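49 protein (Murid herpesvirus 4, PDB 6A4V) probably facilitates gammaherpesvirus replication by interacting with the host poly(ADP-ribose) polymerase 1 (PARP-1). Local coordinates at residues F39-L44 against K187-M192; H81-E86 against F238-L243. One frame throughout, in Å; residues are numbered along the deposited sequence.

Contact 1 (F39-L44 against K187-M192); sequences FYYPSL and KHFSYM
The ring of Tyr-41 has the backbone of Tyr-191 and Met-192 over one face. Met-192 N sits over the centre of that face, 4.1 Å above the ring plane. Phe-189 O and Ser-190 O lie at the ring edge. The Phe-39 ring instead turns its edge to the other segment, with Met-192 O near its plane. Phe-39 and Tyr-191 form an offset edge-to-face pair: the edge of Phe-39 points to the face of Tyr-191, with ring planes at 70°. Phe-39 CE1 lies 3.8 Å from Tyr-191 CD2.

The backbone motif is a classic beta bulge, in which Tyr-40 and Tyr-41 both face Met-192. Met-192 O accepts a hydrogen bond from Tyr-40 N at 2.7 Å and a weak one from Tyr-41 N. In return Met-192 N donates to Tyr-41 O at 3.1 Å. This bond is nearly straight (166° at the hydrogen) and lies in the carbonyl plane. The antiparallel pairing is a single hydrogen-bonded pair, Tyr-41 with Met-192; the chain turns a corner at Tyr-40.

The Tyr-41 side chain starts between its own backbone N and carbonyl carbon (chi1 56°) and runs along the loop at 187-192. Its hydroxyl donates to Phe-189 O at 3.0 Å, coming from above the carbonyl plane. The ring is thus held by a bond at its end and by packing of CE2 on Met-192 CB. The side chains of Tyr-40 and Met-192 run alongside one another in the same sense, CB against CB. Beyond them, Met-192 also packs on Phe-230 and Cys-233 of helix 213-235.

At the far end Ser-43 is the N-cap of helix 44-57, and its OG caps a backbone N of that helix. Ser-43 CA makes a CA-H...O contact with Ser-190 O at 3.3 Å.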
loop_
_atom_site.group_PDB
_atom_site.type_symbol
_atom_site.label_atom_id
_atom_site.label_comp_id
_atom_site.label_asym_id
_atom_site.label_seq_id
_atom_site.Cartn_x
_atom_site.Cartn_y
_atom_site.Cartn_z
ATOM N N PHE B 39 3.773 -4.480 10.958
ATOM C CA PHE B 39 3.620 -5.888 11.110
ATOM C C PHE B 39 3.269 -6.513 9.778
ATOM O O PHE B 39 2.625 -5.904 8.920
ATOM C CB PHE B 39 2.582 -6.192 12.172
ATOM C CG PHE B 39 3.055 -5.937 13.583
ATOM C CD1 PHE B 39 3.921 -6.819 14.209
ATOM C CD2 PHE B 39 2.623 -4.816 14.278
ATOM C CE1 PHE B 39 4.399 -6.552 15.480
ATOM C CE2 PHE B 39 3.054 -4.584 15.576
ATOM C CZ PHE B 39 3.916 -5.474 16.187
ATOM N N TYR B 40 3.836 -7.682 9.575
ATOM C CA TYR B 40 3.398 -8.538 8.523
ATOM C C TYR B 40 1.964 -8.911 8.920
ATOM O O TYR B 40 1.080 -8.882 8.113
ATOM C CB TYR B 40 4.384 -9.706 8.363
ATOM C CG TYR B 40 4.274 -10.503 7.082
ATOM C CD1 TYR B 40 4.407 -9.887 5.855
ATOM C CD2 TYR B 40 4.234 -11.895 7.107
ATOM C CE1 TYR B 40 4.304 -10.614 4.677
ATOM C CE2 TYR B 40 4.201 -12.645 5.944
ATOM C CZ TYR B 40 4.217 -11.991 4.722
ATOM O OH TYR B 40 4.086 -12.694 3.577
ATOM N N TYR B 41 1.791 -9.265 10.198
ATOM C CA TYR B 41 0.518 -9.265 10.830
ATOM C C TYR B 41 0.733 -9.018 12.310
ATOM O O TYR B 41 1.709 -9.499 12.872
ATOM C CB TYR B 41 -0.225 -10.599 10.614
ATOM C CG TYR B 41 0.499 -11.853 11.040
ATOM C CD1 TYR B 41 0.314 -12.381 12.319
ATOM C CD2 TYR B 41 1.326 -12.547 10.160
ATOM C CE1 TYR B 41 0.981 -13.517 12.737
ATOM C CE2 TYR B 41 2.019 -13.677 10.562
ATOM C CZ TYR B 41 1.822 -14.162 11.852
ATOM O OH TYR B 41 2.436 -15.276 12.281
ATOM N N PRO B 42 -0.258 -8.391 12.974
ATOM C CA PRO B 42 -0.279 -8.246 14.428
ATOM C C PRO B 42 -0.881 -9.459 15.127
ATOM O O PRO B 42 -1.590 -10.296 14.478
ATOM C CB PRO B 42 -1.203 -7.015 14.520
ATOM C CG PRO B 42 -2.238 -7.268 13.474
ATOM C CD PRO B 42 -1.497 -7.903 12.328
ATOM N N SER B 43 -0.666 -9.555 16.438
ATOM C CA SER B 43 -1.311 -10.590 17.269
ATOM C C SER B 43 -2.751 -10.174 17.593
ATOM O O SER B 43 -2.980 -8.982 17.905
ATOM C CB SER B 43 -0.547 -10.741 18.575
ATOM O OG SER B 43 -0.333 -9.433 19.131
ATOM N N LEU B 44 -3.692 -11.120 17.638
ATOM C CA LEU B 44 -5.050 -10.829 18.235
ATOM C C LEU B 44 -4.871 -10.186 19.615
ATOM O O LEU B 44 -5.614 -9.274 19.998
ATOM C CB LEU B 44 -5.915 -12.085 18.359
ATOM C CG LEU B 44 -6.497 -12.622 17.051
ATOM C CD1 LEU B 44 -6.951 -14.069 17.200
ATOM C CD2 LEU B 44 -7.644 -11.763 16.550
ATOM N N LYS B 187 7.347 -14.693 19.667
ATOM C CA LYS B 187 6.535 -15.414 20.573
ATOM C C LYS B 187 5.722 -16.448 19.803
ATOM O O LYS B 187 4.494 -16.347 19.773
ATOM C CB LYS B 187 5.632 -14.446 21.344
ATOM C CG LYS B 187 6.368 -13.410 22.184
ATOM C CD LYS B 187 5.442 -12.630 23.118
ATOM C CE LYS B 187 6.149 -11.643 24.027
ATOM N NZ LYS B 187 5.174 -10.856 24.818
ATOM N N HIS B 188 6.429 -17.416 19.195
ATOM C CA HIS B 188 5.838 -18.525 18.446
ATOM C C HIS B 188 4.838 -17.990 17.408
ATOM O O HIS B 188 3.687 -18.399 17.370
ATOM C CB HIS B 188 5.166 -19.515 19.411
ATOM C CG HIS B 188 6.092 -20.137 20.408
ATOM N ND1 HIS B 188 6.204 -19.667 21.720
ATOM C CD2 HIS B 188 6.920 -21.204 20.312
ATOM C CE1 HIS B 188 7.078 -20.402 22.372
ATOM N NE2 HIS B 188 7.520 -21.358 21.535
ATOM N N PHE B 189 5.286 -17.028 16.595
ATOM C CA PHE B 189 4.545 -16.501 15.472
ATOM C C PHE B 189 3.227 -15.869 15.917
ATOM O O PHE B 189 2.233 -15.954 15.206
ATOM C CB PHE B 189 4.338 -17.606 14.432
ATOM C CG PHE B 189 5.640 -18.025 13.811
ATOM C CD1 PHE B 189 6.489 -18.921 14.444
ATOM C CD2 PHE B 189 6.060 -17.434 12.621
ATOM C CE1 PHE B 189 7.696 -19.271 13.861
ATOM C CE2 PHE B 189 7.264 -17.784 12.044
ATOM C CZ PHE B 189 8.087 -18.690 12.667
ATOM N N SER B 190 3.228 -15.210 17.072
ATOM C CA SER B 190 2.012 -14.486 17.506
ATOM C C SER B 190 1.752 -13.351 16.525
ATOM O O SER B 190 0.569 -13.104 16.207
ATOM C CB SER B 190 2.141 -13.964 18.892
ATOM O OG SER B 190 2.334 -15.038 19.797
ATOM N N TYR B 191 2.873 -12.681 16.137
ATOM C CA TYR B 191 2.996 -11.557 15.197
ATOM C C TYR B 191 4.187 -11.849 14.292
ATOM O O TYR B 191 4.928 -12.787 14.558
ATOM C CB TYR B 191 3.180 -10.220 15.913
ATOM C CG TYR B 191 4.252 -10.205 16.976
ATOM C CD1 TYR B 191 3.964 -10.464 18.303
ATOM C CD2 TYR B 191 5.555 -9.945 16.648
ATOM C CE1 TYR B 191 4.942 -10.416 19.284
ATOM C CE2 TYR B 191 6.553 -9.919 17.603
ATOM C CZ TYR B 191 6.249 -10.149 18.927
ATOM O OH TYR B 191 7.261 -10.100 19.836
ATOM N N MET B 192 4.299 -11.077 13.200
ATOM C CA MET B 192 5.443 -11.058 12.350
ATOM C C MET B 192 5.692 -9.605 11.971
ATOM O O MET B 192 4.767 -8.846 11.776
ATOM C CB MET B 192 5.281 -11.882 11.067
ATOM C CG MET B 192 5.964 -13.244 11.077
ATOM S SD MET B 192 7.770 -13.243 11.130
ATOM C CE MET B 192 8.197 -13.839 9.502
#

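Contact 2 (H81-E86 against F238-L243); sequences HNLDTE and FLLDSL
Glu-86 OE2 reaches Leu-239 through a water molecule. The water donates to Glu-86 OE2 at 2.8 Å and accepts from Leu-239 N at 3.1 Å. The same carboxylate oxygen is hydrogen-bonded to Tyr-40 OH, so two partners grip it. Leu-239 N belongs to the first turn of helix 238-262, and the water gives its N-H a partner. The nearby helix start and these bonds would probably favour the charged carboxylate. The Glu-86 chain is extended beyond CG and passes Leu-239 head to tail, so OE2 also lies against CD2 and CB of that leucine.

The rest of the contact is apolar, with no direct hydrogen bond between the segments. Leu-239 sends CD2 against the backbone of helix 61-85. This methyl lies 3.4 Å from Leu-83 CA and 3.6 Å from Asn-82 C. It also meets Leu-83 CB at 3.7 Å. CG of Leu-239 is anti to the backbone N (chi1 166°), which carries the branch across to the other helix.

The Leu-83 side chain lies aslant to Leu-239 and roughly perpendicular to Leu-243. Its CD2 touches Leu-243 CD1 at 3.7 Å and has a looser contact with Leu-240 CD1. Leu-83 thus lies among three leucines of one helix. Of the Asn-82 side chain it is CB that meets Leu-239 CD2; ND2 bonds Tyr-40 O.

The two helix segments run nearly antiparallel, at 150°, with axes 10.0 Å apart. The contact joins the C-terminal end of helix 61-85 to the start of helix 238-262. Leu-79 and Arg-80, earlier on helix 61-85, extend the packing to Leu-239 and Leu-243. His-81 and Thr-85, on the same helix end, face the second subunit: His-81 meets its His-81 edge-to-face, and Thr-85 packs on Leu-296 in its helix 295-312.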
loop_
_atom_site.group_PDB
_atom_site.type_symbol
_atom_site.label_atom_id
_atom_site.label_comp_id
_atom_site.label_asym_id
_atom_site.label_seq_id
_atom_site.Cartn_x
_atom_site.Cartn_y
_atom_site.Cartn_z
ATOM N N HIS B 81 -2.858 -6.541 1.308
ATOM C CA HIS B 81 -1.647 -6.035 0.598
ATOM C C HIS B 81 -0.525 -7.053 0.804
ATOM O O HIS B 81 0.085 -7.519 -0.151
ATOM C CB HIS B 81 -1.205 -4.608 1.009
ATOM C CG HIS B 81 -2.146 -3.470 0.729
ATOM N ND1 HIS B 81 -1.955 -2.191 1.280
ATOM C CD2 HIS B 81 -3.304 -3.378 0.011
ATOM C CE1 HIS B 81 -2.914 -1.366 0.867
ATOM N NE2 HIS B 81 -3.758 -2.068 0.084
ATOM N N ASN B 82 -0.326 -7.477 2.057
ATOM C CA ASN B 82 0.768 -8.359 2.386
ATOM C C ASN B 82 0.575 -9.741 1.737
ATOM O O ASN B 82 1.524 -10.298 1.274
ATOM C CB ASN B 82 1.041 -8.460 3.883
ATOM C CG ASN B 82 1.674 -7.205 4.434
ATOM O OD1 ASN B 82 2.249 -6.448 3.662
ATOM N ND2 ASN B 82 1.483 -6.914 5.714
ATOM N N LEU B 83 -0.646 -10.275 1.699
ATOM C CA LEU B 83 -0.852 -11.637 1.184
ATOM C C LEU B 83 -0.751 -11.669 -0.347
ATOM O O LEU B 83 -0.428 -12.706 -0.892
ATOM C CB LEU B 83 -2.168 -12.209 1.708
ATOM C CG LEU B 83 -2.603 -13.569 1.158
ATOM C CD1 LEU B 83 -1.734 -14.699 1.708
ATOM C CD2 LEU B 83 -4.055 -13.841 1.513
ATOM N N ASP B 84 -1.037 -10.555 -1.026
ATOM C CA ASP B 84 -0.887 -10.517 -2.451
ATOM C C ASP B 84 0.621 -10.604 -2.778
ATOM O O ASP B 84 0.978 -11.221 -3.787
ATOM C CB ASP B 84 -1.526 -9.285 -3.098
ATOM C CG ASP B 84 -3.040 -9.177 -2.990
ATOM O OD1 ASP B 84 -3.665 -10.207 -2.773
ATOM O OD2 ASP B 84 -3.574 -8.015 -3.022
ATOM N N THR B 85 1.476 -10.021 -1.916
ATOM C CA THR B 85 2.869 -10.030 -2.119
ATOM C C THR B 85 3.565 -11.344 -1.719
ATOM O O THR B 85 4.585 -11.724 -2.293
ATOM C CB THR B 85 3.546 -8.980 -1.268
ATOM O OG1 THR B 85 2.888 -7.726 -1.438
ATOM C CG2 THR B 85 5.018 -8.949 -1.618
ATOM N N GLU B 86 3.081 -11.997 -0.670
ATOM C CA GLU B 86 3.747 -13.163 -0.144
ATOM C C GLU B 86 4.299 -14.102 -1.235
ATOM O O GLU B 86 5.370 -14.636 -1.046
ATOM C CB GLU B 86 2.808 -13.869 0.814
ATOM C CG GLU B 86 3.459 -15.070 1.442
ATOM C CD GLU B 86 2.703 -15.571 2.638
ATOM O OE1 GLU B 86 1.788 -16.416 2.418
ATOM O OE2 GLU B 86 2.922 -14.994 3.754
ATOM N N PHE B 238 0.672 -18.631 8.053
ATOM C CA PHE B 238 0.207 -17.788 9.229
ATOM C C PHE B 238 -0.405 -16.465 8.737
ATOM O O PHE B 238 -1.362 -16.036 9.285
ATOM C CB PHE B 238 1.315 -17.568 10.267
ATOM C CG PHE B 238 1.861 -18.820 10.955
ATOM C CD1 PHE B 238 1.081 -19.950 11.165
ATOM C CD2 PHE B 238 3.178 -18.868 11.394
ATOM C CE1 PHE B 238 1.603 -21.088 11.789
ATOM C CE2 PHE B 238 3.690 -19.981 12.076
ATOM C CZ PHE B 238 2.912 -21.095 12.248
ATOM N N LEU B 239 0.057 -15.867 7.629
ATOM C CA LEU B 239 -0.572 -14.574 7.231
ATOM C C LEU B 239 -2.028 -14.809 6.810
ATOM O O LEU B 239 -2.949 -14.018 7.213
ATOM C CB LEU B 239 0.267 -13.878 6.160
ATOM C CG LEU B 239 -0.387 -12.718 5.410
ATOM C CD1 LEU B 239 -0.652 -11.545 6.324
ATOM C CD2 LEU B 239 0.485 -12.293 4.256
ATOM N N LEU B 240 -2.263 -15.820 5.981
ATOM C CA LEU B 240 -3.732 -16.199 5.603
ATOM C C LEU B 240 -4.597 -16.452 6.837
ATOM O O LEU B 240 -5.671 -15.858 6.955
ATOM C CB LEU B 240 -3.734 -17.395 4.666
ATOM C CG LEU B 240 -5.078 -18.059 4.271
ATOM C CD1 LEU B 240 -5.983 -17.138 3.499
ATOM C CD2 LEU B 240 -4.749 -19.285 3.409
ATOM N N ASP B 241 -4.102 -17.255 7.775
ATOM C CA ASP B 241 -4.814 -17.477 9.020
ATOM C C ASP B 241 -5.210 -16.143 9.643
ATOM O O ASP B 241 -6.329 -15.918 10.109
ATOM C CB ASP B 241 -3.991 -18.216 10.068
ATOM C CG ASP B 241 -3.818 -19.699 9.763
ATOM O OD1 ASP B 241 -4.543 -20.201 8.868
ATOM O OD2 ASP B 241 -2.952 -20.334 10.416
ATOM N N SER B 242 -4.251 -15.252 9.705
ATOM C CA SER B 242 -4.458 -14.145 10.533
ATOM C C SER B 242 -5.473 -13.242 9.821
ATOM O O SER B 242 -6.279 -12.634 10.474
ATOM C CB SER B 242 -3.124 -13.506 10.892
ATOM O OG SER B 242 -3.308 -12.175 11.183
ATOM N N LEU B 243 -5.432 -13.238 8.487
ATOM C CA LEU B 243 -6.316 -12.475 7.581
ATOM C C LEU B 243 -7.737 -12.987 7.740
ATOM O O LEU B 243 -8.687 -12.182 7.839
ATOM C CB LEU B 243 -5.864 -12.637 6.106
ATOM C CG LEU B 243 -6.558 -11.762 5.076
ATOM C CD1 LEU B 243 -5.647 -11.503 3.909
ATOM C CD2 LEU B 243 -7.871 -12.358 4.545
HETATM O O HOH W 1 2.844 -16.211 6.258
#

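From the N terminus the chain passes 39-44, then 81-86, then 187-192 and last 238-243. Contact 1 closes a loop of 142 residues, most of them helical. Contact 2 opens within that loop and closes after it, across 151 residues, so the two cross. Contact 1 joins the N-terminal loop before helix 44-57 to the loop after helix 173-184 and the start of strand 192-193. Contact 2 joins helix 61-85 to helix 238-262. Their centres are 12 Å apart and they touch directly. Tyr-40 connects contact 1 to the first segment of contact 2, while Tyr-41 and Phe-189 both pack on Phe-238 in its second segment.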